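Local atomic coordinates of cystalysin (Treponema denticola, PDB entry 1C7N), a protein that binds pyridoxal-5'-phosphate and belongs to the class I and II aminotransferase family of fold type I proteins. Residues T74-M79 and I87-I92; H83-Q88 and T232-S237; R304-F309 and S377-S382. All coordinates share one frame; numbering follows the deposited sequence.

Interaction 1: T74-M79 and I87-I92; sequences TVKKWM and IQTDWI. Unlike the reference sequence in segment 87-92: Q88 (reference Glu).
The ammonium group of K76 reaches the backbone carbonyl of I87, with NZ 2.9 Å from O. The C=O...NZ angle is 173°, so the donor sits almost straight in front of the carbonyl. K76 leaves the helix with CG anti to the backbone N (chi1 170°). Its chain then runs extended to CE and bends only at chi4 (63°), which turns NZ onto the carbonyl. Along the way the methylene groups slide past I87, the two side chains pointing in opposite directions. CD also meets the methyl CG2 of T89 at 4.1 Å. Q88, which differs from the reference sequence, lies alongside the end of K76, but its OE1 stays 3.8 Å from NZ and forms no hydrogen bond with it. D86 OD2 adds a long, weak ion pair to the same ammonium.

A water makes a second polar bridge. It donates to K76 O at 2.7 Å and accepts from I87 N at 3.1 Å. Thus both the N and the O of I87 are tied to K76. The rest of the contact is apolar. I87 CD1 packs on M79 CG at 3.7 Å. I92 CD1 meets V75 CG1 at the same distance of 3.7 Å.

Segment 87-92 is the later part of the connection from helix 69-83 to strand 92-95, an outermost strand of the large mixed sheet in this chain, and ends on the strand's first residue. T89, at the start of the 3-10 segment 89-91, is the residue of that turn that meets the helix. V75 and I92 both also touch N249 of the adjoining strand 248-251.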
loop_
_atom_site.group_PDB
_atom_site.type_symbol
_atom_site.label_atom_id
_atom_site.label_comp_id
_atom_site.label_asym_id
_atom_site.label_seq_id
_atom_site.Cartn_x
_atom_site.Cartn_y
_atom_site.Cartn_z
ATOM N N THR A 74 -3.321 16.693 -12.719
ATOM C CA THR A 74 -2.836 15.827 -13.789
ATOM C C THR A 74 -3.781 14.650 -14.045
ATOM O O THR A 74 -3.979 14.244 -15.189
ATOM C CB THR A 74 -1.415 15.298 -13.470
ATOM O OG1 THR A 74 -0.513 16.406 -13.345
ATOM C CG2 THR A 74 -0.917 14.393 -14.576
ATOM N N VAL A 75 -4.365 14.105 -12.984
ATOM C CA VAL A 75 -5.300 12.994 -13.126
ATOM C C VAL A 75 -6.595 13.520 -13.745
ATOM O O VAL A 75 -7.181 12.893 -14.628
ATOM C CB VAL A 75 -5.593 12.360 -11.756
ATOM C CG1 VAL A 75 -6.669 11.288 -11.887
ATOM C CG2 VAL A 75 -4.309 11.770 -11.191
ATOM N N LYS A 76 -7.028 14.684 -13.278
ATOM C CA LYS A 76 -8.234 15.329 -13.788
ATOM C C LYS A 76 -8.044 15.646 -15.273
ATOM O O LYS A 76 -8.953 15.451 -16.086
ATOM C CB LYS A 76 -8.498 16.615 -12.993
ATOM C CG LYS A 76 -9.576 17.543 -13.550
ATOM C CD LYS A 76 -9.737 18.760 -12.626
ATOM C CE LYS A 76 -10.375 19.957 -13.326
ATOM N NZ LYS A 76 -11.764 19.697 -13.790
ATOM N N LYS A 77 -6.856 16.128 -15.622
ATOM C CA LYS A 77 -6.544 16.469 -17.005
ATOM C C LYS A 77 -6.550 15.219 -17.887
ATOM O O LYS A 77 -7.013 15.256 -19.023
ATOM C CB LYS A 77 -5.179 17.162 -17.084
ATOM C CG LYS A 77 -4.872 17.775 -18.444
ATOM C CD LYS A 77 -3.551 18.530 -18.434
ATOM C CE LYS A 77 -3.418 19.444 -19.644
ATOM N NZ LYS A 77 -3.535 18.718 -20.939
ATOM N N TRP A 78 -6.033 14.112 -17.368
ATOM C CA TRP A 78 -6.019 12.867 -18.136
ATOM C C TRP A 78 -7.454 12.420 -18.443
ATOM O O TRP A 78 -7.766 12.038 -19.567
ATOM C CB TRP A 78 -5.268 11.776 -17.360
ATOM C CG TRP A 78 -5.177 10.441 -18.070
ATOM C CD1 TRP A 78 -5.994 9.360 -17.897
ATOM C CD2 TRP A 78 -4.187 10.046 -19.028
ATOM N NE1 TRP A 78 -5.569 8.312 -18.685
ATOM C CE2 TRP A 78 -4.464 8.706 -19.389
ATOM C CE3 TRP A 78 -3.092 10.693 -19.617
ATOM C CZ2 TRP A 78 -3.682 8.000 -20.309
ATOM C CZ3 TRP A 78 -2.314 9.989 -20.533
ATOM C CH2 TRP A 78 -2.614 8.657 -20.868
ATOM N N MET A 79 -8.333 12.486 -17.451
ATOM C CA MET A 79 -9.719 12.081 -17.669
ATOM C C MET A 79 -10.383 12.948 -18.731
ATOM O O MET A 79 -11.178 12.454 -19.530
ATOM C CB MET A 79 -10.528 12.166 -16.376
ATOM C CG MET A 79 -9.996 11.292 -15.257
ATOM S SD MET A 79 -9.564 9.617 -15.799
ATOM C CE MET A 79 -8.516 9.123 -14.427
ATOM N N ILE A 87 -14.176 15.628 -14.197
ATOM C CA ILE A 87 -14.203 15.321 -12.771
ATOM C C ILE A 87 -13.563 16.482 -12.025
ATOM O O ILE A 87 -13.009 17.388 -12.642
ATOM C CB ILE A 87 -13.420 14.030 -12.438
ATOM C CG1 ILE A 87 -11.924 14.239 -12.679
ATOM C CG2 ILE A 87 -13.930 12.881 -13.294
ATOM C CD1 ILE A 87 -11.048 13.085 -12.191
ATOM N N GLN A 88 -13.653 16.464 -10.702
ATOM C CA GLN A 88 -13.041 17.519 -9.907
ATOM C C GLN A 88 -11.914 16.902 -9.094
ATOM O O GLN A 88 -11.887 15.694 -8.879
ATOM C CB GLN A 88 -14.070 18.172 -8.981
ATOM C CG GLN A 88 -15.191 18.899 -9.714
ATOM C CD GLN A 88 -14.677 19.815 -10.808
ATOM O OE1 GLN A 88 -13.688 20.524 -10.629
ATOM N NE2 GLN A 88 -15.354 19.809 -11.948
ATOM N N THR A 89 -10.984 17.734 -8.644
ATOM C CA THR A 89 -9.848 17.254 -7.873
ATOM C C THR A 89 -10.214 16.544 -6.575
ATOM O O THR A 89 -9.588 15.544 -6.214
ATOM C CB THR A 89 -8.892 18.410 -7.534
ATOM O OG1 THR A 89 -9.644 19.492 -6.971
ATOM C CG2 THR A 89 -8.168 18.888 -8.787
ATOM N N ASP A 90 -11.221 17.048 -5.872
ATOM C CA ASP A 90 -11.608 16.437 -4.612
ATOM C C ASP A 90 -12.446 15.168 -4.751
ATOM O O ASP A 90 -12.902 14.618 -3.758
ATOM C CB ASP A 90 -12.321 17.462 -3.715
ATOM C CG ASP A 90 -13.477 18.158 -4.408
ATOM O OD1 ASP A 90 -14.110 19.025 -3.764
ATOM O OD2 ASP A 90 -13.753 17.845 -5.589
ATOM N N TRP A 91 -12.633 14.702 -5.984
ATOM C CA TRP A 91 -13.383 13.469 -6.254
ATOM C C TRP A 91 -12.435 12.263 -6.200
ATOM O O TRP A 91 -12.877 11.118 -6.096
ATOM C CB TRP A 91 -13.981 13.501 -7.661
ATOM C CG TRP A 91 -15.157 14.392 -7.867
ATOM C CD1 TRP A 91 -15.549 15.442 -7.089
ATOM C CD2 TRP A 91 -16.065 14.345 -8.971
ATOM N NE1 TRP A 91 -16.648 16.057 -7.646
ATOM C CE2 TRP A 91 -16.985 15.405 -8.801
ATOM C CE3 TRP A 91 -16.188 13.512 -10.093
ATOM C CZ2 TRP A 91 -18.017 15.653 -9.712
ATOM C CZ3 TRP A 91 -17.218 13.759 -11.003
ATOM C CH2 TRP A 91 -18.119 14.824 -10.803
ATOM N N ILE A 92 -11.135 12.533 -6.284
ATOM C CA ILE A 92 -10.110 11.488 -6.301
ATOM C C ILE A 92 -9.665 10.946 -4.946
ATOM O O ILE A 92 -9.112 11.678 -4.132
ATOM C CB ILE A 92 -8.838 11.987 -7.024
ATOM C CG1 ILE A 92 -9.194 12.512 -8.415
ATOM C CG2 ILE A 92 -7.819 10.850 -7.154
ATOM C CD1 ILE A 92 -8.048 13.240 -9.085
HETATM O O HOH W 1 -11.595 15.850 -15.891
#

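Interaction 2: H83-Q88 and T232-S237; sequences HQWDIQ and TFTAPS. Unlike the reference sequence in segment 83-88: Q88 (reference Glu). With PLP (pyridoxal-5'-phosphate), chain I.
With chi1 at -174°, the indole of W85 swings away from its own backbone N and toward strand 230-234. On T232 the methyl CG2 is the branch that lies trans to the backbone N, and it comes from the opposite direction to meet the ring. T232 CG2 stands 3.8 Å from W85 CH2, in an oblique approach. The methyl of T234 takes a different route: its CG2 lies at the ring edge, near the ring plane, 4.2 Å from W85 CZ3. The contact is buried and purely apolar, and no hydrogen bond crosses it. The two threonine hydroxyls are satisfied by other partners, T232 OG1 by Q220 and T234 OG1 by N249.

Strand 230-234 belongs to the seven-stranded mixed sheet of the large domain, the hallmark of fold type I pyridoxal-5'-phosphate proteins. Its partner here is the loop that follows helix 69-83. Q84 leaves the helix with positive phi, and W85 follows it directly. I87 CG2 then covers one indole face, 3.3 Å above the ring plane and over its centre. M79 of the helix also touches W85 and T234.

Beyond the strand the chain runs on to the cofactor. S237 OG donates a weak hydrogen bond to the pyridoxal-5'-phosphate oxygen O3P at 3.3 Å. V98 N and N175 ND2 are also hydrogen-bonded to the cofactor.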
loop_
_atom_site.group_PDB
_atom_site.type_symbol
_atom_site.label_atom_id
_atom_site.label_comp_id
_atom_site.label_asym_id
_atom_site.label_seq_id
_atom_site.Cartn_x
_atom_site.Cartn_y
_atom_site.Cartn_z
ATOM N N HIS A 83 -10.655 10.902 -21.999
ATOM C CA HIS A 83 -11.990 10.325 -21.946
ATOM C C HIS A 83 -13.187 11.275 -21.947
ATOM O O HIS A 83 -14.302 10.851 -21.645
ATOM C CB HIS A 83 -12.084 9.390 -20.733
ATOM C CG HIS A 83 -11.094 8.266 -20.761
ATOM N ND1 HIS A 83 -9.856 8.345 -20.157
ATOM C CD2 HIS A 83 -11.147 7.050 -21.350
ATOM C CE1 HIS A 83 -9.191 7.224 -20.373
ATOM N NE2 HIS A 83 -9.952 6.421 -21.093
ATOM N N GLN A 84 -12.979 12.541 -22.298
ATOM C CA GLN A 84 -14.083 13.513 -22.319
ATOM C C GLN A 84 -14.843 13.402 -21.005
ATOM O O GLN A 84 -16.071 13.489 -20.977
ATOM C CB GLN A 84 -15.069 13.203 -23.448
ATOM C CG GLN A 84 -14.462 12.956 -24.803
ATOM C CD GLN A 84 -15.459 12.323 -25.760
ATOM O OE1 GLN A 84 -16.010 11.249 -25.485
ATOM N NE2 GLN A 84 -15.697 12.983 -26.889
ATOM N N TRP A 85 -14.106 13.202 -19.921
ATOM C CA TRP A 85 -14.705 13.033 -18.611
ATOM C C TRP A 85 -14.340 14.188 -17.692
ATOM O O TRP A 85 -13.168 14.402 -17.384
ATOM C CB TRP A 85 -14.227 11.704 -18.033
ATOM C CG TRP A 85 -14.853 11.307 -16.746
ATOM C CD1 TRP A 85 -16.059 11.718 -16.249
ATOM C CD2 TRP A 85 -14.335 10.358 -15.812
ATOM N NE1 TRP A 85 -16.320 11.080 -15.059
ATOM C CE2 TRP A 85 -15.277 10.238 -14.770
ATOM C CE3 TRP A 85 -13.161 9.593 -15.756
ATOM C CZ2 TRP A 85 -15.083 9.380 -13.682
ATOM C CZ3 TRP A 85 -12.970 8.740 -14.676
ATOM C CH2 TRP A 85 -13.925 8.640 -13.656
ATOM N N ASP A 86 -15.358 14.922 -17.252
ATOM C CA ASP A 86 -15.168 16.075 -16.377
ATOM C C ASP A 86 -15.303 15.720 -14.895
ATOM O O ASP A 86 -16.412 15.522 -14.393
ATOM C CB ASP A 86 -16.188 17.160 -16.740
ATOM C CG ASP A 86 -15.914 18.482 -16.050
ATOM O OD1 ASP A 86 -16.788 19.371 -16.118
ATOM O OD2 ASP A 86 -14.828 18.640 -15.449
ATOM N N ILE A 87 -14.176 15.628 -14.197
ATOM C CA ILE A 87 -14.203 15.321 -12.771
ATOM C C ILE A 87 -13.563 16.482 -12.025
ATOM O O ILE A 87 -13.009 17.388 -12.642
ATOM C CB ILE A 87 -13.420 14.030 -12.438
ATOM C CG1 ILE A 87 -11.924 14.239 -12.679
ATOM C CG2 ILE A 87 -13.930 12.881 -13.294
ATOM C CD1 ILE A 87 -11.048 13.085 -12.191
ATOM N N GLN A 88 -13.653 16.464 -10.702
ATOM C CA GLN A 88 -13.041 17.519 -9.907
ATOM C C GLN A 88 -11.914 16.902 -9.094
ATOM O O GLN A 88 -11.887 15.694 -8.879
ATOM C CB GLN A 88 -14.070 18.172 -8.981
ATOM C CG GLN A 88 -15.191 18.899 -9.714
ATOM C CD GLN A 88 -14.677 19.815 -10.808
ATOM O OE1 GLN A 88 -13.688 20.524 -10.629
ATOM N NE2 GLN A 88 -15.354 19.809 -11.948
ATOM N N THR A 232 -16.045 4.798 -9.428
ATOM C CA THR A 232 -15.284 4.359 -10.590
ATOM C C THR A 232 -13.825 4.123 -10.230
ATOM O O THR A 232 -13.145 5.028 -9.734
ATOM C CB THR A 232 -15.365 5.393 -11.735
ATOM O OG1 THR A 232 -16.729 5.538 -12.158
ATOM C CG2 THR A 232 -14.526 4.941 -12.916
ATOM N N PHE A 233 -13.354 2.903 -10.474
ATOM C CA PHE A 233 -11.974 2.535 -10.173
ATOM C C PHE A 233 -11.067 2.720 -11.385
ATOM O O PHE A 233 -11.314 2.150 -12.448
ATOM C CB PHE A 233 -11.886 1.070 -9.719
ATOM C CG PHE A 233 -12.899 0.688 -8.674
ATOM C CD1 PHE A 233 -14.194 0.337 -9.040
ATOM C CD2 PHE A 233 -12.559 0.674 -7.323
ATOM C CE1 PHE A 233 -15.137 -0.023 -8.077
ATOM C CE2 PHE A 233 -13.499 0.317 -6.352
ATOM C CZ PHE A 233 -14.790 -0.032 -6.733
ATOM N N THR A 234 -10.030 3.538 -11.235
ATOM C CA THR A 234 -9.082 3.751 -12.327
ATOM C C THR A 234 -7.682 3.711 -11.749
ATOM O O THR A 234 -7.494 3.803 -10.531
ATOM C CB THR A 234 -9.248 5.125 -13.017
ATOM O OG1 THR A 234 -8.627 6.139 -12.213
ATOM C CG2 THR A 234 -10.716 5.459 -13.209
ATOM N N ALA A 235 -6.698 3.571 -12.629
ATOM C CA ALA A 235 -5.309 3.531 -12.210
ATOM C C ALA A 235 -4.430 3.495 -13.450
ATOM O O ALA A 235 -4.883 3.127 -14.535
ATOM C CB ALA A 235 -5.047 2.296 -11.343
ATOM N N PRO A 236 -3.160 3.897 -13.308
ATOM C CA PRO A 236 -2.229 3.895 -14.439
ATOM C C PRO A 236 -1.458 2.573 -14.545
ATOM O O PRO A 236 -0.730 2.357 -15.512
ATOM C CB PRO A 236 -1.309 5.065 -14.106
ATOM C CG PRO A 236 -1.156 4.904 -12.611
ATOM C CD PRO A 236 -2.591 4.635 -12.162
ATOM N N SER A 237 -1.643 1.690 -13.560
ATOM C CA SER A 237 -0.933 0.402 -13.504
ATOM C C SER A 237 -1.021 -0.535 -14.708
ATOM O O SER A 237 0.007 -1.010 -15.194
ATOM C CB SER A 237 -1.326 -0.366 -12.231
ATOM O OG SER A 237 -2.727 -0.444 -12.070
HETATM N N1 PLP I . -9.306 -4.979 -12.145
HETATM C C2 PLP I . -9.180 -5.747 -13.320
HETATM C C2A PLP I . -10.472 -5.966 -14.086
HETATM C C3 PLP I . -7.820 -6.142 -13.693
HETATM O O3 PLP I . -7.781 -6.958 -14.747
HETATM C C4 PLP I . -6.724 -5.704 -12.911
HETATM C C4A PLP I . -5.345 -5.994 -13.301
HETATM C C5 PLP I . -7.001 -4.861 -11.705
HETATM C C6 PLP I . -8.279 -4.545 -11.344
HETATM C C5A PLP I . -5.801 -4.119 -11.124
HETATM O O4P PLP I . -5.418 -4.235 -9.811
HETATM P P PLP I . -4.180 -3.251 -9.432
HETATM O O1P PLP I . -3.743 -3.797 -8.150
HETATM O O2P PLP I . -4.724 -1.840 -9.301
HETATM O O3P PLP I . -3.130 -3.323 -10.454
#

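Interaction 3: R304-F309 and S377-S382; sequences RIVKDF and SVIQES
Segments 304-309 and 377-382 run side by side in nearly the same direction, with I305 set nearest Q380 and V306 nearest I379 along the backbone. Their helix axes come within 10.4 Å and cross at -24°. This is a near-parallel helix pair in the small domain of the fold type I architecture. It joins helix 289-313 to helix 376-393. V306 also touches Q328 and I330 of strand 327-331, which places this face of helix 289-313 against an outer strand of the three-stranded antiparallel sheet.

The valine and the isoleucines meet through methyl groups. V306 CG2 lies 4.0 Å from I379 CG2, and the two side chains cross at about a right angle. I305 CG2 is 4.4 Å from the same I379 methyl. Toward solvent, Q380 bends sharply at chi2 (-84°) and brings its carboxamide across I305. Q380 OE1 comes to 3.5 Å from I305 CG2, a packing contact. L383, one turn further on, also touches I305.

Inside helix 376-393, V378 O accepts two bonds from opposite faces of its carbonyl plane: one from S382 N, and one from S382 OG at 3.0 Å.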
loop_
_atom_site.group_PDB
_atom_site.type_symbol
_atom_site.label_atom_id
_atom_site.label_comp_id
_atom_site.label_asym_id
_atom_site.label_seq_id
_atom_site.Cartn_x
_atom_site.Cartn_y
_atom_site.Cartn_z
ATOM N N ARG A 304 -3.476 -10.166 -33.822
ATOM C CA ARG A 304 -3.659 -10.605 -35.202
ATOM C C ARG A 304 -2.735 -11.793 -35.480
ATOM O O ARG A 304 -3.089 -12.704 -36.226
ATOM C CB ARG A 304 -3.407 -9.433 -36.165
ATOM C CG ARG A 304 -4.490 -8.353 -36.051
ATOM C CD ARG A 304 -4.136 -7.052 -36.762
ATOM N NE ARG A 304 -5.164 -6.025 -36.557
ATOM C CZ ARG A 304 -6.379 -6.048 -37.108
ATOM N NH1 ARG A 304 -6.732 -7.046 -37.912
ATOM N NH2 ARG A 304 -7.245 -5.075 -36.853
ATOM N N ILE A 305 -1.566 -11.808 -34.850
ATOM C CA ILE A 305 -0.636 -12.926 -35.025
ATOM C C ILE A 305 -1.294 -14.202 -34.482
ATOM O O ILE A 305 -1.232 -15.265 -35.108
ATOM C CB ILE A 305 0.696 -12.677 -34.265
ATOM C CG1 ILE A 305 1.473 -11.545 -34.943
ATOM C CG2 ILE A 305 1.544 -13.962 -34.232
ATOM C CD1 ILE A 305 2.790 -11.213 -34.261
ATOM N N VAL A 306 -1.934 -14.080 -33.321
ATOM C CA VAL A 306 -2.602 -15.209 -32.681
ATOM C C VAL A 306 -3.772 -15.686 -33.547
ATOM O O VAL A 306 -3.880 -16.870 -33.862
ATOM C CB VAL A 306 -3.130 -14.818 -31.269
ATOM C CG1 VAL A 306 -3.865 -15.987 -30.628
ATOM C CG2 VAL A 306 -1.961 -14.387 -30.378
ATOM N N LYS A 307 -4.641 -14.759 -33.925
ATOM C CA LYS A 307 -5.793 -15.080 -34.758
ATOM C C LYS A 307 -5.339 -15.812 -36.016
ATOM O O LYS A 307 -5.880 -16.864 -36.368
ATOM C CB LYS A 307 -6.534 -13.792 -35.128
ATOM C CG LYS A 307 -7.698 -13.965 -36.100
ATOM C CD LYS A 307 -8.420 -12.637 -36.292
ATOM C CE LYS A 307 -9.298 -12.626 -37.534
ATOM N NZ LYS A 307 -10.315 -13.708 -37.527
ATOM N N ASP A 308 -4.335 -15.259 -36.686
ATOM C CA ASP A 308 -3.815 -15.863 -37.906
ATOM C C ASP A 308 -3.227 -17.249 -37.677
ATOM O O ASP A 308 -3.422 -18.156 -38.488
ATOM C CB ASP A 308 -2.756 -14.952 -38.531
ATOM C CG ASP A 308 -2.114 -15.568 -39.757
ATOM O OD1 ASP A 308 -1.026 -16.169 -39.625
ATOM O OD2 ASP A 308 -2.711 -15.464 -40.851
ATOM N N PHE A 309 -2.507 -17.414 -36.572
ATOM C CA PHE A 309 -1.888 -18.691 -36.264
ATOM C C PHE A 309 -2.890 -19.838 -36.266
ATOM O O PHE A 309 -2.633 -20.888 -36.850
ATOM C CB PHE A 309 -1.196 -18.643 -34.906
ATOM C CG PHE A 309 -0.728 -19.982 -34.431
ATOM C CD1 PHE A 309 0.408 -20.567 -34.973
ATOM C CD2 PHE A 309 -1.457 -20.685 -33.476
ATOM C CE1 PHE A 309 0.814 -21.837 -34.572
ATOM C CE2 PHE A 309 -1.061 -21.952 -33.067
ATOM C CZ PHE A 309 0.078 -22.530 -33.618
ATOM N N SER A 377 7.961 -11.504 -31.452
ATOM C CA SER A 377 8.807 -12.685 -31.608
ATOM C C SER A 377 8.552 -13.676 -30.482
ATOM O O SER A 377 8.598 -14.892 -30.692
ATOM C CB SER A 377 10.283 -12.290 -31.603
ATOM O OG SER A 377 10.643 -11.703 -30.365
ATOM N N VAL A 378 8.287 -13.156 -29.286
ATOM C CA VAL A 378 8.030 -14.007 -28.128
ATOM C C VAL A 378 6.701 -14.721 -28.290
ATOM O O VAL A 378 6.582 -15.899 -27.957
ATOM C CB VAL A 378 8.025 -13.193 -26.813
ATOM C CG1 VAL A 378 7.522 -14.056 -25.669
ATOM C CG2 VAL A 378 9.431 -12.697 -26.506
ATOM N N ILE A 379 5.703 -14.006 -28.805
ATOM C CA ILE A 379 4.387 -14.595 -29.032
ATOM C C ILE A 379 4.524 -15.717 -30.070
ATOM O O ILE A 379 3.912 -16.780 -29.941
ATOM C CB ILE A 379 3.374 -13.537 -29.555
ATOM C CG1 ILE A 379 3.194 -12.415 -28.525
ATOM C CG2 ILE A 379 2.024 -14.198 -29.839
ATOM C CD1 ILE A 379 2.620 -12.863 -27.197
ATOM N N GLN A 380 5.340 -15.475 -31.093
ATOM C CA GLN A 380 5.571 -16.449 -32.163
ATOM C C GLN A 380 6.266 -17.705 -31.643
ATOM O O GLN A 380 5.919 -18.824 -32.029
ATOM C CB GLN A 380 6.410 -15.813 -33.273
ATOM C CG GLN A 380 5.704 -14.685 -34.002
ATOM C CD GLN A 380 4.801 -15.189 -35.112
ATOM O OE1 GLN A 380 4.093 -16.187 -34.951
ATOM N NE2 GLN A 380 4.816 -14.496 -36.245
ATOM N N GLU A 381 7.256 -17.519 -30.772
ATOM C CA GLU A 381 7.980 -18.649 -30.187
ATOM C C GLU A 381 7.003 -19.542 -29.438
ATOM O O GLU A 381 7.038 -20.769 -29.558
ATOM C CB GLU A 381 9.034 -18.153 -29.190
ATOM C CG GLU A 381 10.306 -17.611 -29.802
ATOM C CD GLU A 381 11.183 -16.919 -28.769
ATOM O OE1 GLU A 381 11.245 -17.407 -27.620
ATOM O OE2 GLU A 381 11.814 -15.893 -29.106
ATOM N N SER A 382 6.132 -18.907 -28.659
ATOM C CA SER A 382 5.147 -19.614 -27.858
ATOM C C SER A 382 4.147 -20.381 -28.717
ATOM O O SER A 382 3.838 -21.536 -28.433
ATOM C CB SER A 382 4.402 -18.624 -26.961
ATOM O OG SER A 382 5.309 -17.887 -26.153
#

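Interactions 1 and 2 form one continuous region and share I87 and Q88. M79 O and W85 N join them through a probable hydrogen bond of 3.0 Å. Interaction 2 is the buried one, wholly apolar across its segments. Interaction 1 is partly buried, with a direct and a water-mediated polar bridge beside its apolar contacts. Both belong to the large sheet domain, and only interaction 2 extends to the cofactor. Interaction 3 lies on the opposite side of the chain's centre, its own centre about 33 Å from that of interaction 2. It pairs two helices, with methyl packing inside and a glutamine at its exposed margin.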